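Local coordinates for protein 6-aminohexanoate-cyclic-dimer hydrolase (Arthrobacter sp., PDB 3A2Q) that hydrolyses the cyclic dimer of 6-aminohexanoate, a by-product of nylon-6, by opening one amide bond to give the linear dimer, at residues D5-Q13 against F215-A223; R24-V35 against F50-A60. The protein carries 1 engineered substitution. All coordinates share one frame; numbering follows the deposited sequence.

Contact 1: residues D5-Q13 against F215-A223; sequences DLWQDATAQ and FARSVRDIA
Asp9 and Ala10 at the start of helix 10-19 run beside Arg217 and the first turn of helix 219-229, with Ala10 CA 6.2 Å from Asp221 CA. The contact joins two helix N-termini and ties the N-terminal segment to the end of strand 211-216. Asp221, from the second helix, binds first-turn N-H groups of the first. Asp221 OD2 takes Ala10 N on the syn lone pair at 2.6 Å. Asp221 OD1 accepts from both Thr11 N and Thr11 OG1; the hydroxyl, 2.8 Å from Asp221 OD1, meets it almost head-on. Asp9 is the N-cap of helix 10-19, and its OD1 accepts from Ala12 N at 2.7 Å. The Asp9 CG lies between its backbone N and carbonyl carbon (chi1 63°), which turns the carboxylate back over the helix start. Arg220 grips this carboxylate side-on in a salt bridge, Arg220 NE to Asp9 OD2 at 2.9 Å and NH2 to OD1, planes 43° apart. Ser218 caps helix 219-229, its OG accepting from Asp221 N, and also donates to Asp9 OD2 from above the carboxylate plane. Arg217 bends at chi3 and lays its guanidinium on Trp7 in a cation-pi stack, planes 10° apart, with CZ 4.4 Å from the centroid of the six-membered ring. Trp7 NE1 donates a hydrogen bond to Val477 O, and Arg217 NH1 one to Val158 O. The Asp9 and Asp221 carboxylates approach to 3.9 Å between Asp9 OD2 and Asp221 OD1. Their repulsion is probably offset by Arg220, the hydroxyls of Ser218 and Thr11, and the N-terminal NH groups of helix 10-19.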
loop_
_atom_site.group_PDB
_atom_site.type_symbol
_atom_site.label_atom_id
_atom_site.label_comp_id
_atom_site.label_asym_id
_atom_site.label_seq_id
_atom_site.Cartn_x
_atom_site.Cartn_y
_atom_site.Cartn_z
ATOM N N ASP A 5 18.737 -2.434 -18.206
ATOM C CA ASP A 5 18.213 -3.440 -17.291
ATOM C C ASP A 5 17.272 -2.749 -16.313
ATOM O O ASP A 5 17.714 -2.045 -15.407
ATOM C CB ASP A 5 19.357 -4.122 -16.536
ATOM C CG ASP A 5 18.863 -5.114 -15.494
ATOM O OD1 ASP A 5 17.865 -5.818 -15.759
ATOM O OD2 ASP A 5 19.483 -5.201 -14.415
ATOM N N LEU A 6 15.974 -2.951 -16.511
ATOM C CA LEU A 6 14.964 -2.332 -15.665
ATOM C C LEU A 6 14.791 -2.997 -14.298
ATOM O O LEU A 6 13.912 -2.611 -13.531
ATOM C CB LEU A 6 13.616 -2.301 -16.395
ATOM C CG LEU A 6 13.546 -1.485 -17.694
ATOM C CD1 LEU A 6 12.140 -1.548 -18.264
ATOM C CD2 LEU A 6 13.938 -0.043 -17.419
ATOM N N TRP A 7 15.621 -3.989 -13.987
ATOM C CA TRP A 7 15.514 -4.655 -12.691
ATOM C C TRP A 7 16.312 -3.902 -11.627
ATOM O O TRP A 7 16.345 -4.300 -10.462
ATOM C CB TRP A 7 15.998 -6.108 -12.775
ATOM C CG TRP A 7 15.499 -6.955 -11.629
ATOM C CD1 TRP A 7 16.256 -7.638 -10.717
ATOM C CD2 TRP A 7 14.130 -7.192 -11.269
ATOM N NE1 TRP A 7 15.443 -8.285 -9.813
ATOM C CE2 TRP A 7 14.135 -8.028 -10.128
ATOM C CE3 TRP A 7 12.900 -6.778 -11.801
ATOM C CZ2 TRP A 7 12.955 -8.458 -9.507
ATOM C CZ3 TRP A 7 11.724 -7.207 -11.180
ATOM C CH2 TRP A 7 11.765 -8.038 -10.045
ATOM N N GLN A 8 16.951 -2.812 -12.033
ATOM C CA GLN A 8 17.732 -1.980 -11.120
ATOM C C GLN A 8 16.726 -1.140 -10.329
ATOM O O GLN A 8 15.676 -0.788 -10.861
ATOM C CB GLN A 8 18.649 -1.051 -11.924
ATOM C CG GLN A 8 19.526 -1.756 -12.951
ATOM C CD GLN A 8 20.829 -2.253 -12.365
ATOM O OE1 GLN A 8 21.736 -1.470 -12.090
ATOM N NE2 GLN A 8 20.927 -3.562 -12.161
ATOM N N ASP A 9 17.025 -0.818 -9.072
ATOM C CA ASP A 9 16.079 -0.008 -8.308
ATOM C C ASP A 9 16.128 1.450 -8.755
ATOM O O ASP A 9 16.909 1.808 -9.634
ATOM C CB ASP A 9 16.323 -0.125 -6.792
ATOM C CG ASP A 9 17.681 0.387 -6.361
ATOM O OD1 ASP A 9 18.308 1.160 -7.115
ATOM O OD2 ASP A 9 18.113 0.022 -5.246
ATOM N N ALA A 10 15.285 2.289 -8.161
ATOM C CA ALA A 10 15.228 3.701 -8.530
ATOM C C ALA A 10 16.550 4.432 -8.322
ATOM O O ALA A 10 16.940 5.261 -9.143
ATOM C CB ALA A 10 14.117 4.400 -7.754
ATOM N N THR A 11 17.235 4.127 -7.224
ATOM C CA THR A 11 18.506 4.768 -6.927
ATOM C C THR A 11 19.545 4.450 -8.003
ATOM O O THR A 11 20.258 5.339 -8.468
ATOM C CB THR A 11 19.046 4.318 -5.558
ATOM O OG1 THR A 11 18.105 4.674 -4.536
ATOM C CG2 THR A 11 20.381 4.990 -5.265
ATOM N N ALA A 12 19.624 3.183 -8.398
ATOM C CA ALA A 12 20.580 2.769 -9.419
ATOM C C ALA A 12 20.205 3.332 -10.787
ATOM O O ALA A 12 21.078 3.709 -11.567
ATOM C CB ALA A 12 20.664 1.249 -9.478
ATOM N N GLN A 13 18.910 3.389 -11.078
ATOM C CA GLN A 13 18.450 3.921 -12.357
ATOM C C GLN A 13 18.721 5.411 -12.468
ATOM O O GLN A 13 18.994 5.920 -13.554
ATOM C CB GLN A 13 16.958 3.670 -12.540
ATOM C CG GLN A 13 16.616 2.239 -12.874
ATOM C CD GLN A 13 15.154 2.065 -13.193
ATOM O OE1 GLN A 13 14.559 2.898 -13.872
ATOM N NE2 GLN A 13 14.567 0.975 -12.714
ATOM N N PHE A 215 5.885 1.909 -2.609
ATOM C CA PHE A 215 6.291 0.625 -3.180
ATOM C C PHE A 215 7.678 0.760 -3.801
ATOM O O PHE A 215 7.965 1.762 -4.447
ATOM C CB PHE A 215 5.344 0.204 -4.309
ATOM C CG PHE A 215 4.033 -0.345 -3.849
ATOM C CD1 PHE A 215 3.947 -1.637 -3.333
ATOM C CD2 PHE A 215 2.875 0.413 -3.964
ATOM C CE1 PHE A 215 2.717 -2.169 -2.940
ATOM C CE2 PHE A 215 1.639 -0.107 -3.574
ATOM C CZ PHE A 215 1.562 -1.399 -3.062
ATOM N N ALA A 216 8.512 -0.263 -3.625
ATOM C CA ALA A 216 9.861 -0.303 -4.191
ATOM C C ALA A 216 10.420 -1.725 -4.074
ATOM O O ALA A 216 9.789 -2.604 -3.490
ATOM C CB ALA A 216 10.779 0.685 -3.465
ATOM N N ARG A 217 11.603 -1.957 -4.637
ATOM C CA ARG A 217 12.216 -3.274 -4.547
ATOM C C ARG A 217 13.449 -3.270 -3.639
ATOM O O ARG A 217 14.082 -4.306 -3.429
ATOM C CB ARG A 217 12.576 -3.805 -5.943
ATOM C CG ARG A 217 11.359 -4.128 -6.813
ATOM C CD ARG A 217 11.758 -4.955 -8.028
ATOM N NE ARG A 217 12.736 -4.255 -8.853
ATOM C CZ ARG A 217 12.438 -3.315 -9.745
ATOM N NH1 ARG A 217 11.179 -2.951 -9.950
ATOM N NH2 ARG A 217 13.411 -2.721 -10.417
ATOM N N SER A 218 13.789 -2.105 -3.096
ATOM C CA SER A 218 14.929 -2.006 -2.190
ATOM C C SER A 218 14.569 -1.116 -1.008
ATOM O O SER A 218 13.725 -0.228 -1.122
ATOM C CB SER A 218 16.155 -1.428 -2.903
ATOM O OG SER A 218 15.964 -0.061 -3.222
ATOM N N VAL A 219 15.220 -1.346 0.124
ATOM C CA VAL A 219 14.940 -0.549 1.307
ATOM C C VAL A 219 15.460 0.880 1.139
ATOM O O VAL A 219 14.865 1.829 1.658
ATOM C CB VAL A 219 15.553 -1.196 2.568
ATOM C CG1 VAL A 219 15.267 -0.335 3.797
ATOM C CG2 VAL A 219 14.967 -2.592 2.766
ATOM N N ARG A 220 16.550 1.046 0.395
ATOM C CA ARG A 220 17.089 2.386 0.212
ATOM C C ARG A 220 16.143 3.241 -0.624
ATOM O O ARG A 220 16.047 4.452 -0.421
ATOM C CB ARG A 220 18.486 2.334 -0.417
ATOM C CG ARG A 220 18.547 1.861 -1.858
ATOM C CD ARG A 220 19.995 1.848 -2.338
ATOM N NE ARG A 220 20.112 1.562 -3.764
ATOM C CZ ARG A 220 21.265 1.557 -4.431
ATOM N NH1 ARG A 220 22.400 1.822 -3.797
ATOM N NH2 ARG A 220 21.281 1.300 -5.733
ATOM N N ASP A 221 15.436 2.614 -1.560
ATOM C CA ASP A 221 14.483 3.339 -2.395
ATOM C C ASP A 221 13.343 3.888 -1.533
ATOM O O ASP A 221 12.865 4.996 -1.761
ATOM C CB ASP A 221 13.904 2.422 -3.473
ATOM C CG ASP A 221 14.676 2.487 -4.783
ATOM O OD1 ASP A 221 15.771 3.086 -4.817
ATOM O OD2 ASP A 221 14.183 1.924 -5.782
ATOM N N ILE A 222 12.905 3.107 -0.550
ATOM C CA ILE A 222 11.829 3.543 0.337
ATOM C C ILE A 222 12.302 4.734 1.166
ATOM O O ILE A 222 11.596 5.731 1.300
ATOM C CB ILE A 222 11.378 2.394 1.280
ATOM C CG1 ILE A 222 10.724 1.277 0.456
ATOM C CG2 ILE A 222 10.396 2.915 2.325
ATOM C CD1 ILE A 222 9.447 1.703 -0.256
ATOM N N ALA A 223 13.505 4.630 1.714
ATOM C CA ALA A 223 14.061 5.711 2.520
ATOM C C ALA A 223 14.141 7.007 1.711
ATOM O O ALA A 223 13.775 8.074 2.196
ATOM C CB ALA A 223 15.440 5.323 3.031
HETATM O O HOH W 1 11.949 -1.121 -12.323
HETATM O O HOH W 2 15.278 -5.404 -8.075
#

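Contact 2: residues R24-V35 against F50-A60; sequences RTELLEATIAHV and FEKARRESELA
The Phe50 ring carries Ile32 CG2 over the centre of one face, 3.6 Å from the centroid, and Val35 CG1 at its edge. Ile32 has CG1 beside the backbone N (chi1 -63°) and CG2 anti to it; CG2 goes to the ring, and CG1 carries CD1 over a face of the Arg54 guanidinium. Phe50 CB lies over the same face, toward the rim. The edges of that group meet two carboxylates. Glu29 is held side-on and nearly coplanar: Arg54 NE donates to Glu29 OE2 at 2.9 Å and Arg54 NH2 to Glu29 OE1 at 3.1 Å, each on a syn lone pair. Arg54 NH1 forms a longer salt bridge to Glu51. With a leucine in place of Arg54, Glu29 and Glu51 would probably lose their shared cation and Ile32 CD1 the flat group beneath it. Leu28 CD1 packs against Ser57 CB. At the far end Arg24 NH1 donates to Ser57 O at 3.2 Å and weakly to Ala60 O, so its charge sits at the C-terminal end of helix 50-59. The axes of segments 24-35 and 50-59 come within 10.2 Å, with 161° between their N-to-C directions. Both pack on strand 113-118, where Ile32, Val35 and Phe50 touch Leu115. Helix 10-19 lies against Arg24 and Leu27 through Val17.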
loop_
_atom_site.group_PDB
_atom_site.type_symbol
_atom_site.label_atom_id
_atom_site.label_comp_id
_atom_site.label_asym_id
_atom_site.label_seq_id
_atom_site.Cartn_x
_atom_site.Cartn_y
_atom_site.Cartn_z
ATOM N N ARG A 24 17.967 10.064 -20.499
ATOM C CA ARG A 24 16.628 10.130 -19.922
ATOM C C ARG A 24 15.604 9.550 -20.888
ATOM O O ARG A 24 14.607 8.952 -20.475
ATOM C CB ARG A 24 16.251 11.576 -19.606
ATOM C CG ARG A 24 17.212 12.269 -18.665
ATOM C CD ARG A 24 16.746 13.676 -18.349
ATOM N NE ARG A 24 17.640 14.331 -17.401
ATOM C CZ ARG A 24 17.403 15.516 -16.850
ATOM N NH1 ARG A 24 16.296 16.180 -17.151
ATOM N NH2 ARG A 24 18.274 16.032 -15.995
ATOM N N THR A 25 15.858 9.738 -22.178
ATOM C CA THR A 25 14.969 9.245 -23.217
ATOM C C THR A 25 15.104 7.739 -23.342
ATOM O O THR A 25 14.115 7.036 -23.545
ATOM C CB THR A 25 15.300 9.875 -24.577
ATOM O OG1 THR A 25 15.431 11.291 -24.426
ATOM C CG2 THR A 25 14.196 9.576 -25.576
ATOM N N GLU A 26 16.334 7.250 -23.229
ATOM C CA GLU A 26 16.593 5.820 -23.320
ATOM C C GLU A 26 15.850 5.084 -22.212
ATOM O O GLU A 26 15.060 4.178 -22.476
ATOM C CB GLU A 26 18.095 5.545 -23.214
ATOM C CG GLU A 26 18.863 5.797 -24.503
ATOM C CD GLU A 26 20.353 5.550 -24.359
ATOM O OE1 GLU A 26 21.034 5.393 -25.394
ATOM O OE2 GLU A 26 20.844 5.519 -23.211
ATOM N N LEU A 27 16.101 5.489 -20.970
ATOM C CA LEU A 27 15.452 4.871 -19.820
ATOM C C LEU A 27 13.936 4.936 -19.954
ATOM O O LEU A 27 13.247 3.926 -19.795
ATOM C CB LEU A 27 15.888 5.575 -18.529
ATOM C CG LEU A 27 15.281 5.054 -17.220
ATOM C CD1 LEU A 27 15.634 3.587 -17.030
ATOM C CD2 LEU A 27 15.797 5.885 -16.058
ATOM N N LEU A 28 13.424 6.124 -20.264
ATOM C CA LEU A 28 11.987 6.327 -20.411
ATOM C C LEU A 28 11.402 5.489 -21.542
ATOM O O LEU A 28 10.393 4.808 -21.357
ATOM C CB LEU A 28 11.682 7.803 -20.676
ATOM C CG LEU A 28 10.374 8.373 -20.111
ATOM C CD1 LEU A 28 10.129 9.741 -20.730
ATOM C CD2 LEU A 28 9.202 7.452 -20.403
ATOM N N GLU A 29 12.025 5.549 -22.716
ATOM C CA GLU A 29 11.543 4.789 -23.865
ATOM C C GLU A 29 11.709 3.290 -23.651
ATOM O O GLU A 29 10.885 2.496 -24.104
ATOM C CB GLU A 29 12.274 5.222 -25.138
ATOM C CG GLU A 29 11.973 6.647 -25.569
ATOM C CD GLU A 29 10.484 6.920 -25.692
ATOM O OE1 GLU A 29 9.749 6.018 -26.140
ATOM O OE2 GLU A 29 10.049 8.041 -25.351
ATOM N N ALA A 30 12.778 2.904 -22.963
ATOM C CA ALA A 30 13.023 1.498 -22.677
ATOM C C ALA A 30 11.949 1.020 -21.705
ATOM O O ALA A 30 11.509 -0.131 -21.761
ATOM C CB ALA A 30 14.407 1.315 -22.065
ATOM N N THR A 31 11.525 1.918 -20.820
ATOM C CA THR A 31 10.497 1.600 -19.836
ATOM C C THR A 31 9.116 1.534 -20.491
ATOM O O THR A 31 8.330 0.630 -20.206
ATOM C CB THR A 31 10.479 2.647 -18.699
ATOM O OG1 THR A 31 11.756 2.664 -18.045
ATOM C CG2 THR A 31 9.398 2.313 -17.683
ATOM N N ILE A 32 8.824 2.489 -21.371
ATOM C CA ILE A 32 7.537 2.514 -22.063
ATOM C C ILE A 32 7.368 1.272 -22.941
ATOM O O ILE A 32 6.289 0.679 -22.991
ATOM C CB ILE A 32 7.395 3.777 -22.949
ATOM C CG1 ILE A 32 7.426 5.033 -22.075
ATOM C CG2 ILE A 32 6.092 3.721 -23.733
ATOM C CD1 ILE A 32 7.338 6.328 -22.852
ATOM N N ALA A 33 8.437 0.879 -23.627
ATOM C CA ALA A 33 8.393 -0.294 -24.492
ATOM C C ALA A 33 8.058 -1.520 -23.651
ATOM O O ALA A 33 7.201 -2.327 -24.019
ATOM C CB ALA A 33 9.737 -0.485 -25.185
ATOM N N HIS A 34 8.739 -1.646 -22.516
ATOM C CA HIS A 34 8.526 -2.765 -21.607
ATOM C C HIS A 34 7.074 -2.795 -21.136
ATOM O O HIS A 34 6.447 -3.853 -21.091
ATOM C CB HIS A 34 9.471 -2.644 -20.410
ATOM C CG HIS A 34 9.342 -3.761 -19.422
ATOM N ND1 HIS A 34 9.564 -5.079 -19.756
ATOM C CD2 HIS A 34 9.016 -3.755 -18.109
ATOM C CE1 HIS A 34 9.380 -5.838 -18.691
ATOM N NE2 HIS A 34 9.046 -5.059 -17.678
ATOM N N VAL A 35 6.541 -1.628 -20.791
ATOM C CA VAL A 35 5.158 -1.521 -20.333
ATOM C C VAL A 35 4.196 -2.012 -21.415
ATOM O O VAL A 35 3.282 -2.792 -21.146
ATOM C CB VAL A 35 4.806 -0.057 -19.970
ATOM C CG1 VAL A 35 3.327 0.070 -19.662
ATOM C CG2 VAL A 35 5.623 0.389 -18.771
ATOM N N PHE A 50 2.317 8.306 -21.143
ATOM C CA PHE A 50 3.611 8.385 -21.810
ATOM C C PHE A 50 3.984 9.780 -22.314
ATOM O O PHE A 50 5.150 10.167 -22.259
ATOM C CB PHE A 50 3.667 7.380 -22.965
ATOM C CG PHE A 50 3.313 5.974 -22.562
ATOM C CD1 PHE A 50 3.791 5.436 -21.368
ATOM C CD2 PHE A 50 2.520 5.181 -23.383
ATOM C CE1 PHE A 50 3.480 4.125 -21.002
ATOM C CE2 PHE A 50 2.205 3.871 -23.027
ATOM C CZ PHE A 50 2.687 3.342 -21.833
ATOM N N GLU A 51 3.008 10.537 -22.801
ATOM C CA GLU A 51 3.305 11.879 -23.287
ATOM C C GLU A 51 3.739 12.794 -22.144
ATOM O O GLU A 51 4.765 13.469 -22.243
ATOM C CB GLU A 51 2.096 12.465 -24.019
ATOM C CG GLU A 51 1.679 11.647 -25.236
ATOM C CD GLU A 51 2.814 11.439 -26.234
ATOM O OE1 GLU A 51 2.635 10.643 -27.181
ATOM O OE2 GLU A 51 3.883 12.068 -26.078
ATOM N N LYS A 52 2.969 12.817 -21.059
ATOM C CA LYS A 52 3.334 13.648 -19.918
ATOM C C LYS A 52 4.692 13.193 -19.411
ATOM O O LYS A 52 5.555 14.009 -19.099
ATOM C CB LYS A 52 2.305 13.529 -18.790
ATOM C CG LYS A 52 2.774 14.178 -17.492
ATOM C CD LYS A 52 1.706 14.186 -16.406
ATOM C CE LYS A 52 0.616 15.202 -16.700
ATOM N NZ LYS A 52 -0.313 15.360 -15.544
ATOM N N ALA A 53 4.880 11.880 -19.336
ATOM C CA ALA A 53 6.142 11.331 -18.869
ATOM C C ALA A 53 7.279 11.836 -19.748
ATOM O O ALA A 53 8.387 12.089 -19.269
ATOM C CB ALA A 53 6.093 9.810 -18.899
ATOM N N ARG A 54 6.994 11.987 -21.036
ATOM C CA ARG A 54 7.998 12.450 -21.982
ATOM C C ARG A 54 8.302 13.934 -21.836
ATOM O O ARG A 54 9.441 14.354 -22.034
ATOM C CB ARG A 54 7.552 12.132 -23.411
ATOM C CG ARG A 54 7.767 10.677 -23.791
ATOM C CD ARG A 54 6.970 10.288 -25.024
ATOM N NE ARG A 54 7.261 8.921 -25.441
ATOM C CZ ARG A 54 6.400 8.133 -26.075
ATOM N NH1 ARG A 54 5.183 8.577 -26.364
ATOM N NH2 ARG A 54 6.754 6.901 -26.416
ATOM N N ARG A 55 7.292 14.724 -21.482
ATOM C CA ARG A 55 7.483 16.161 -21.304
ATOM C C ARG A 55 8.256 16.417 -20.015
ATOM O O ARG A 55 9.191 17.215 -19.986
ATOM C CB ARG A 55 6.141 16.884 -21.201
ATOM C CG ARG A 55 5.094 16.496 -22.227
ATOM C CD ARG A 55 3.764 17.136 -21.843
ATOM N NE ARG A 55 2.628 16.565 -22.559
ATOM C CZ ARG A 55 1.358 16.842 -22.277
ATOM N NH1 ARG A 55 1.064 17.683 -21.293
ATOM N NH2 ARG A 55 0.381 16.277 -22.975
ATOM N N GLU A 56 7.850 15.740 -18.943
ATOM C CA GLU A 56 8.494 15.911 -17.647
ATOM C C GLU A 56 9.939 15.440 -17.662
ATOM O O GLU A 56 10.785 16.004 -16.971
ATOM C CB GLU A 56 7.723 15.152 -16.556
ATOM C CG GLU A 56 6.234 15.452 -16.519
ATOM C CD GLU A 56 5.539 14.826 -15.322
ATOM O OE1 GLU A 56 5.986 13.754 -14.860
ATOM O OE2 GLU A 56 4.537 15.399 -14.851
ATOM N N SER A 57 10.226 14.409 -18.448
ATOM C CA SER A 57 11.583 13.878 -18.519
ATOM C C SER A 57 12.585 14.915 -19.012
ATOM O O SER A 57 13.712 14.991 -18.517
ATOM C CB SER A 57 11.630 12.655 -19.429
ATOM O OG SER A 57 12.948 12.136 -19.492
ATOM N N GLU A 58 12.175 15.711 -19.991
ATOM C CA GLU A 58 13.053 16.735 -20.541
ATOM C C GLU A 58 13.341 17.819 -19.507
ATOM O O GLU A 58 14.443 18.363 -19.456
ATOM C CB GLU A 58 12.413 17.361 -21.785
ATOM C CG GLU A 58 12.036 16.354 -22.865
ATOM C CD GLU A 58 11.407 17.004 -24.088
ATOM O OE1 GLU A 58 10.401 17.732 -23.935
ATOM O OE2 GLU A 58 11.917 16.781 -25.205
ATOM N N LEU A 59 12.350 18.112 -18.673
ATOM C CA LEU A 59 12.473 19.147 -17.651
ATOM C C LEU A 59 12.918 18.638 -16.276
ATOM O O LEU A 59 13.421 19.409 -15.458
ATOM C CB LEU A 59 11.133 19.874 -17.515
ATOM C CG LEU A 59 10.537 20.410 -18.821
ATOM C CD1 LEU A 59 9.107 20.868 -18.596
ATOM C CD2 LEU A 59 11.399 21.553 -19.343
ATOM N N ALA A 60 12.741 17.344 -16.029
ATOM C CA ALA A 60 13.093 16.735 -14.747
ATOM C C ALA A 60 14.463 17.125 -14.203
ATOM O O ALA A 60 15.426 17.256 -14.954
ATOM C CB ALA A 60 12.995 15.217 -14.851
HETATM O O HOH W 3 13.267 9.849 -18.459
HETATM O O HOH W 4 13.610 12.455 -22.169
#

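Contacts 1 and 2 have centres about 17 Å apart and meet through the N-terminal segment. Leu6 CD1 packs on His34 CB at 3.6 Å, and Gln13 OE1 lies 3.4 Å from Leu27 CD1. Helix 10-19 and helix 24-42 are consecutive, so one N-terminal run serves both. Contact 1 ties it to a part of the chain some 200 residues later; contact 2 joins it to the nearby helix 50-59. The centre of contact 1 lies about 16 Å from the chain centre, that of contact 2 about 25 Å. Both lie away from the annotated sites. Phe215, which does not contact 5-13, touches Ser151, neighbour of Ser150, a charge-relay residue by similarity that lines the 6-aminohexanoic acid pocket.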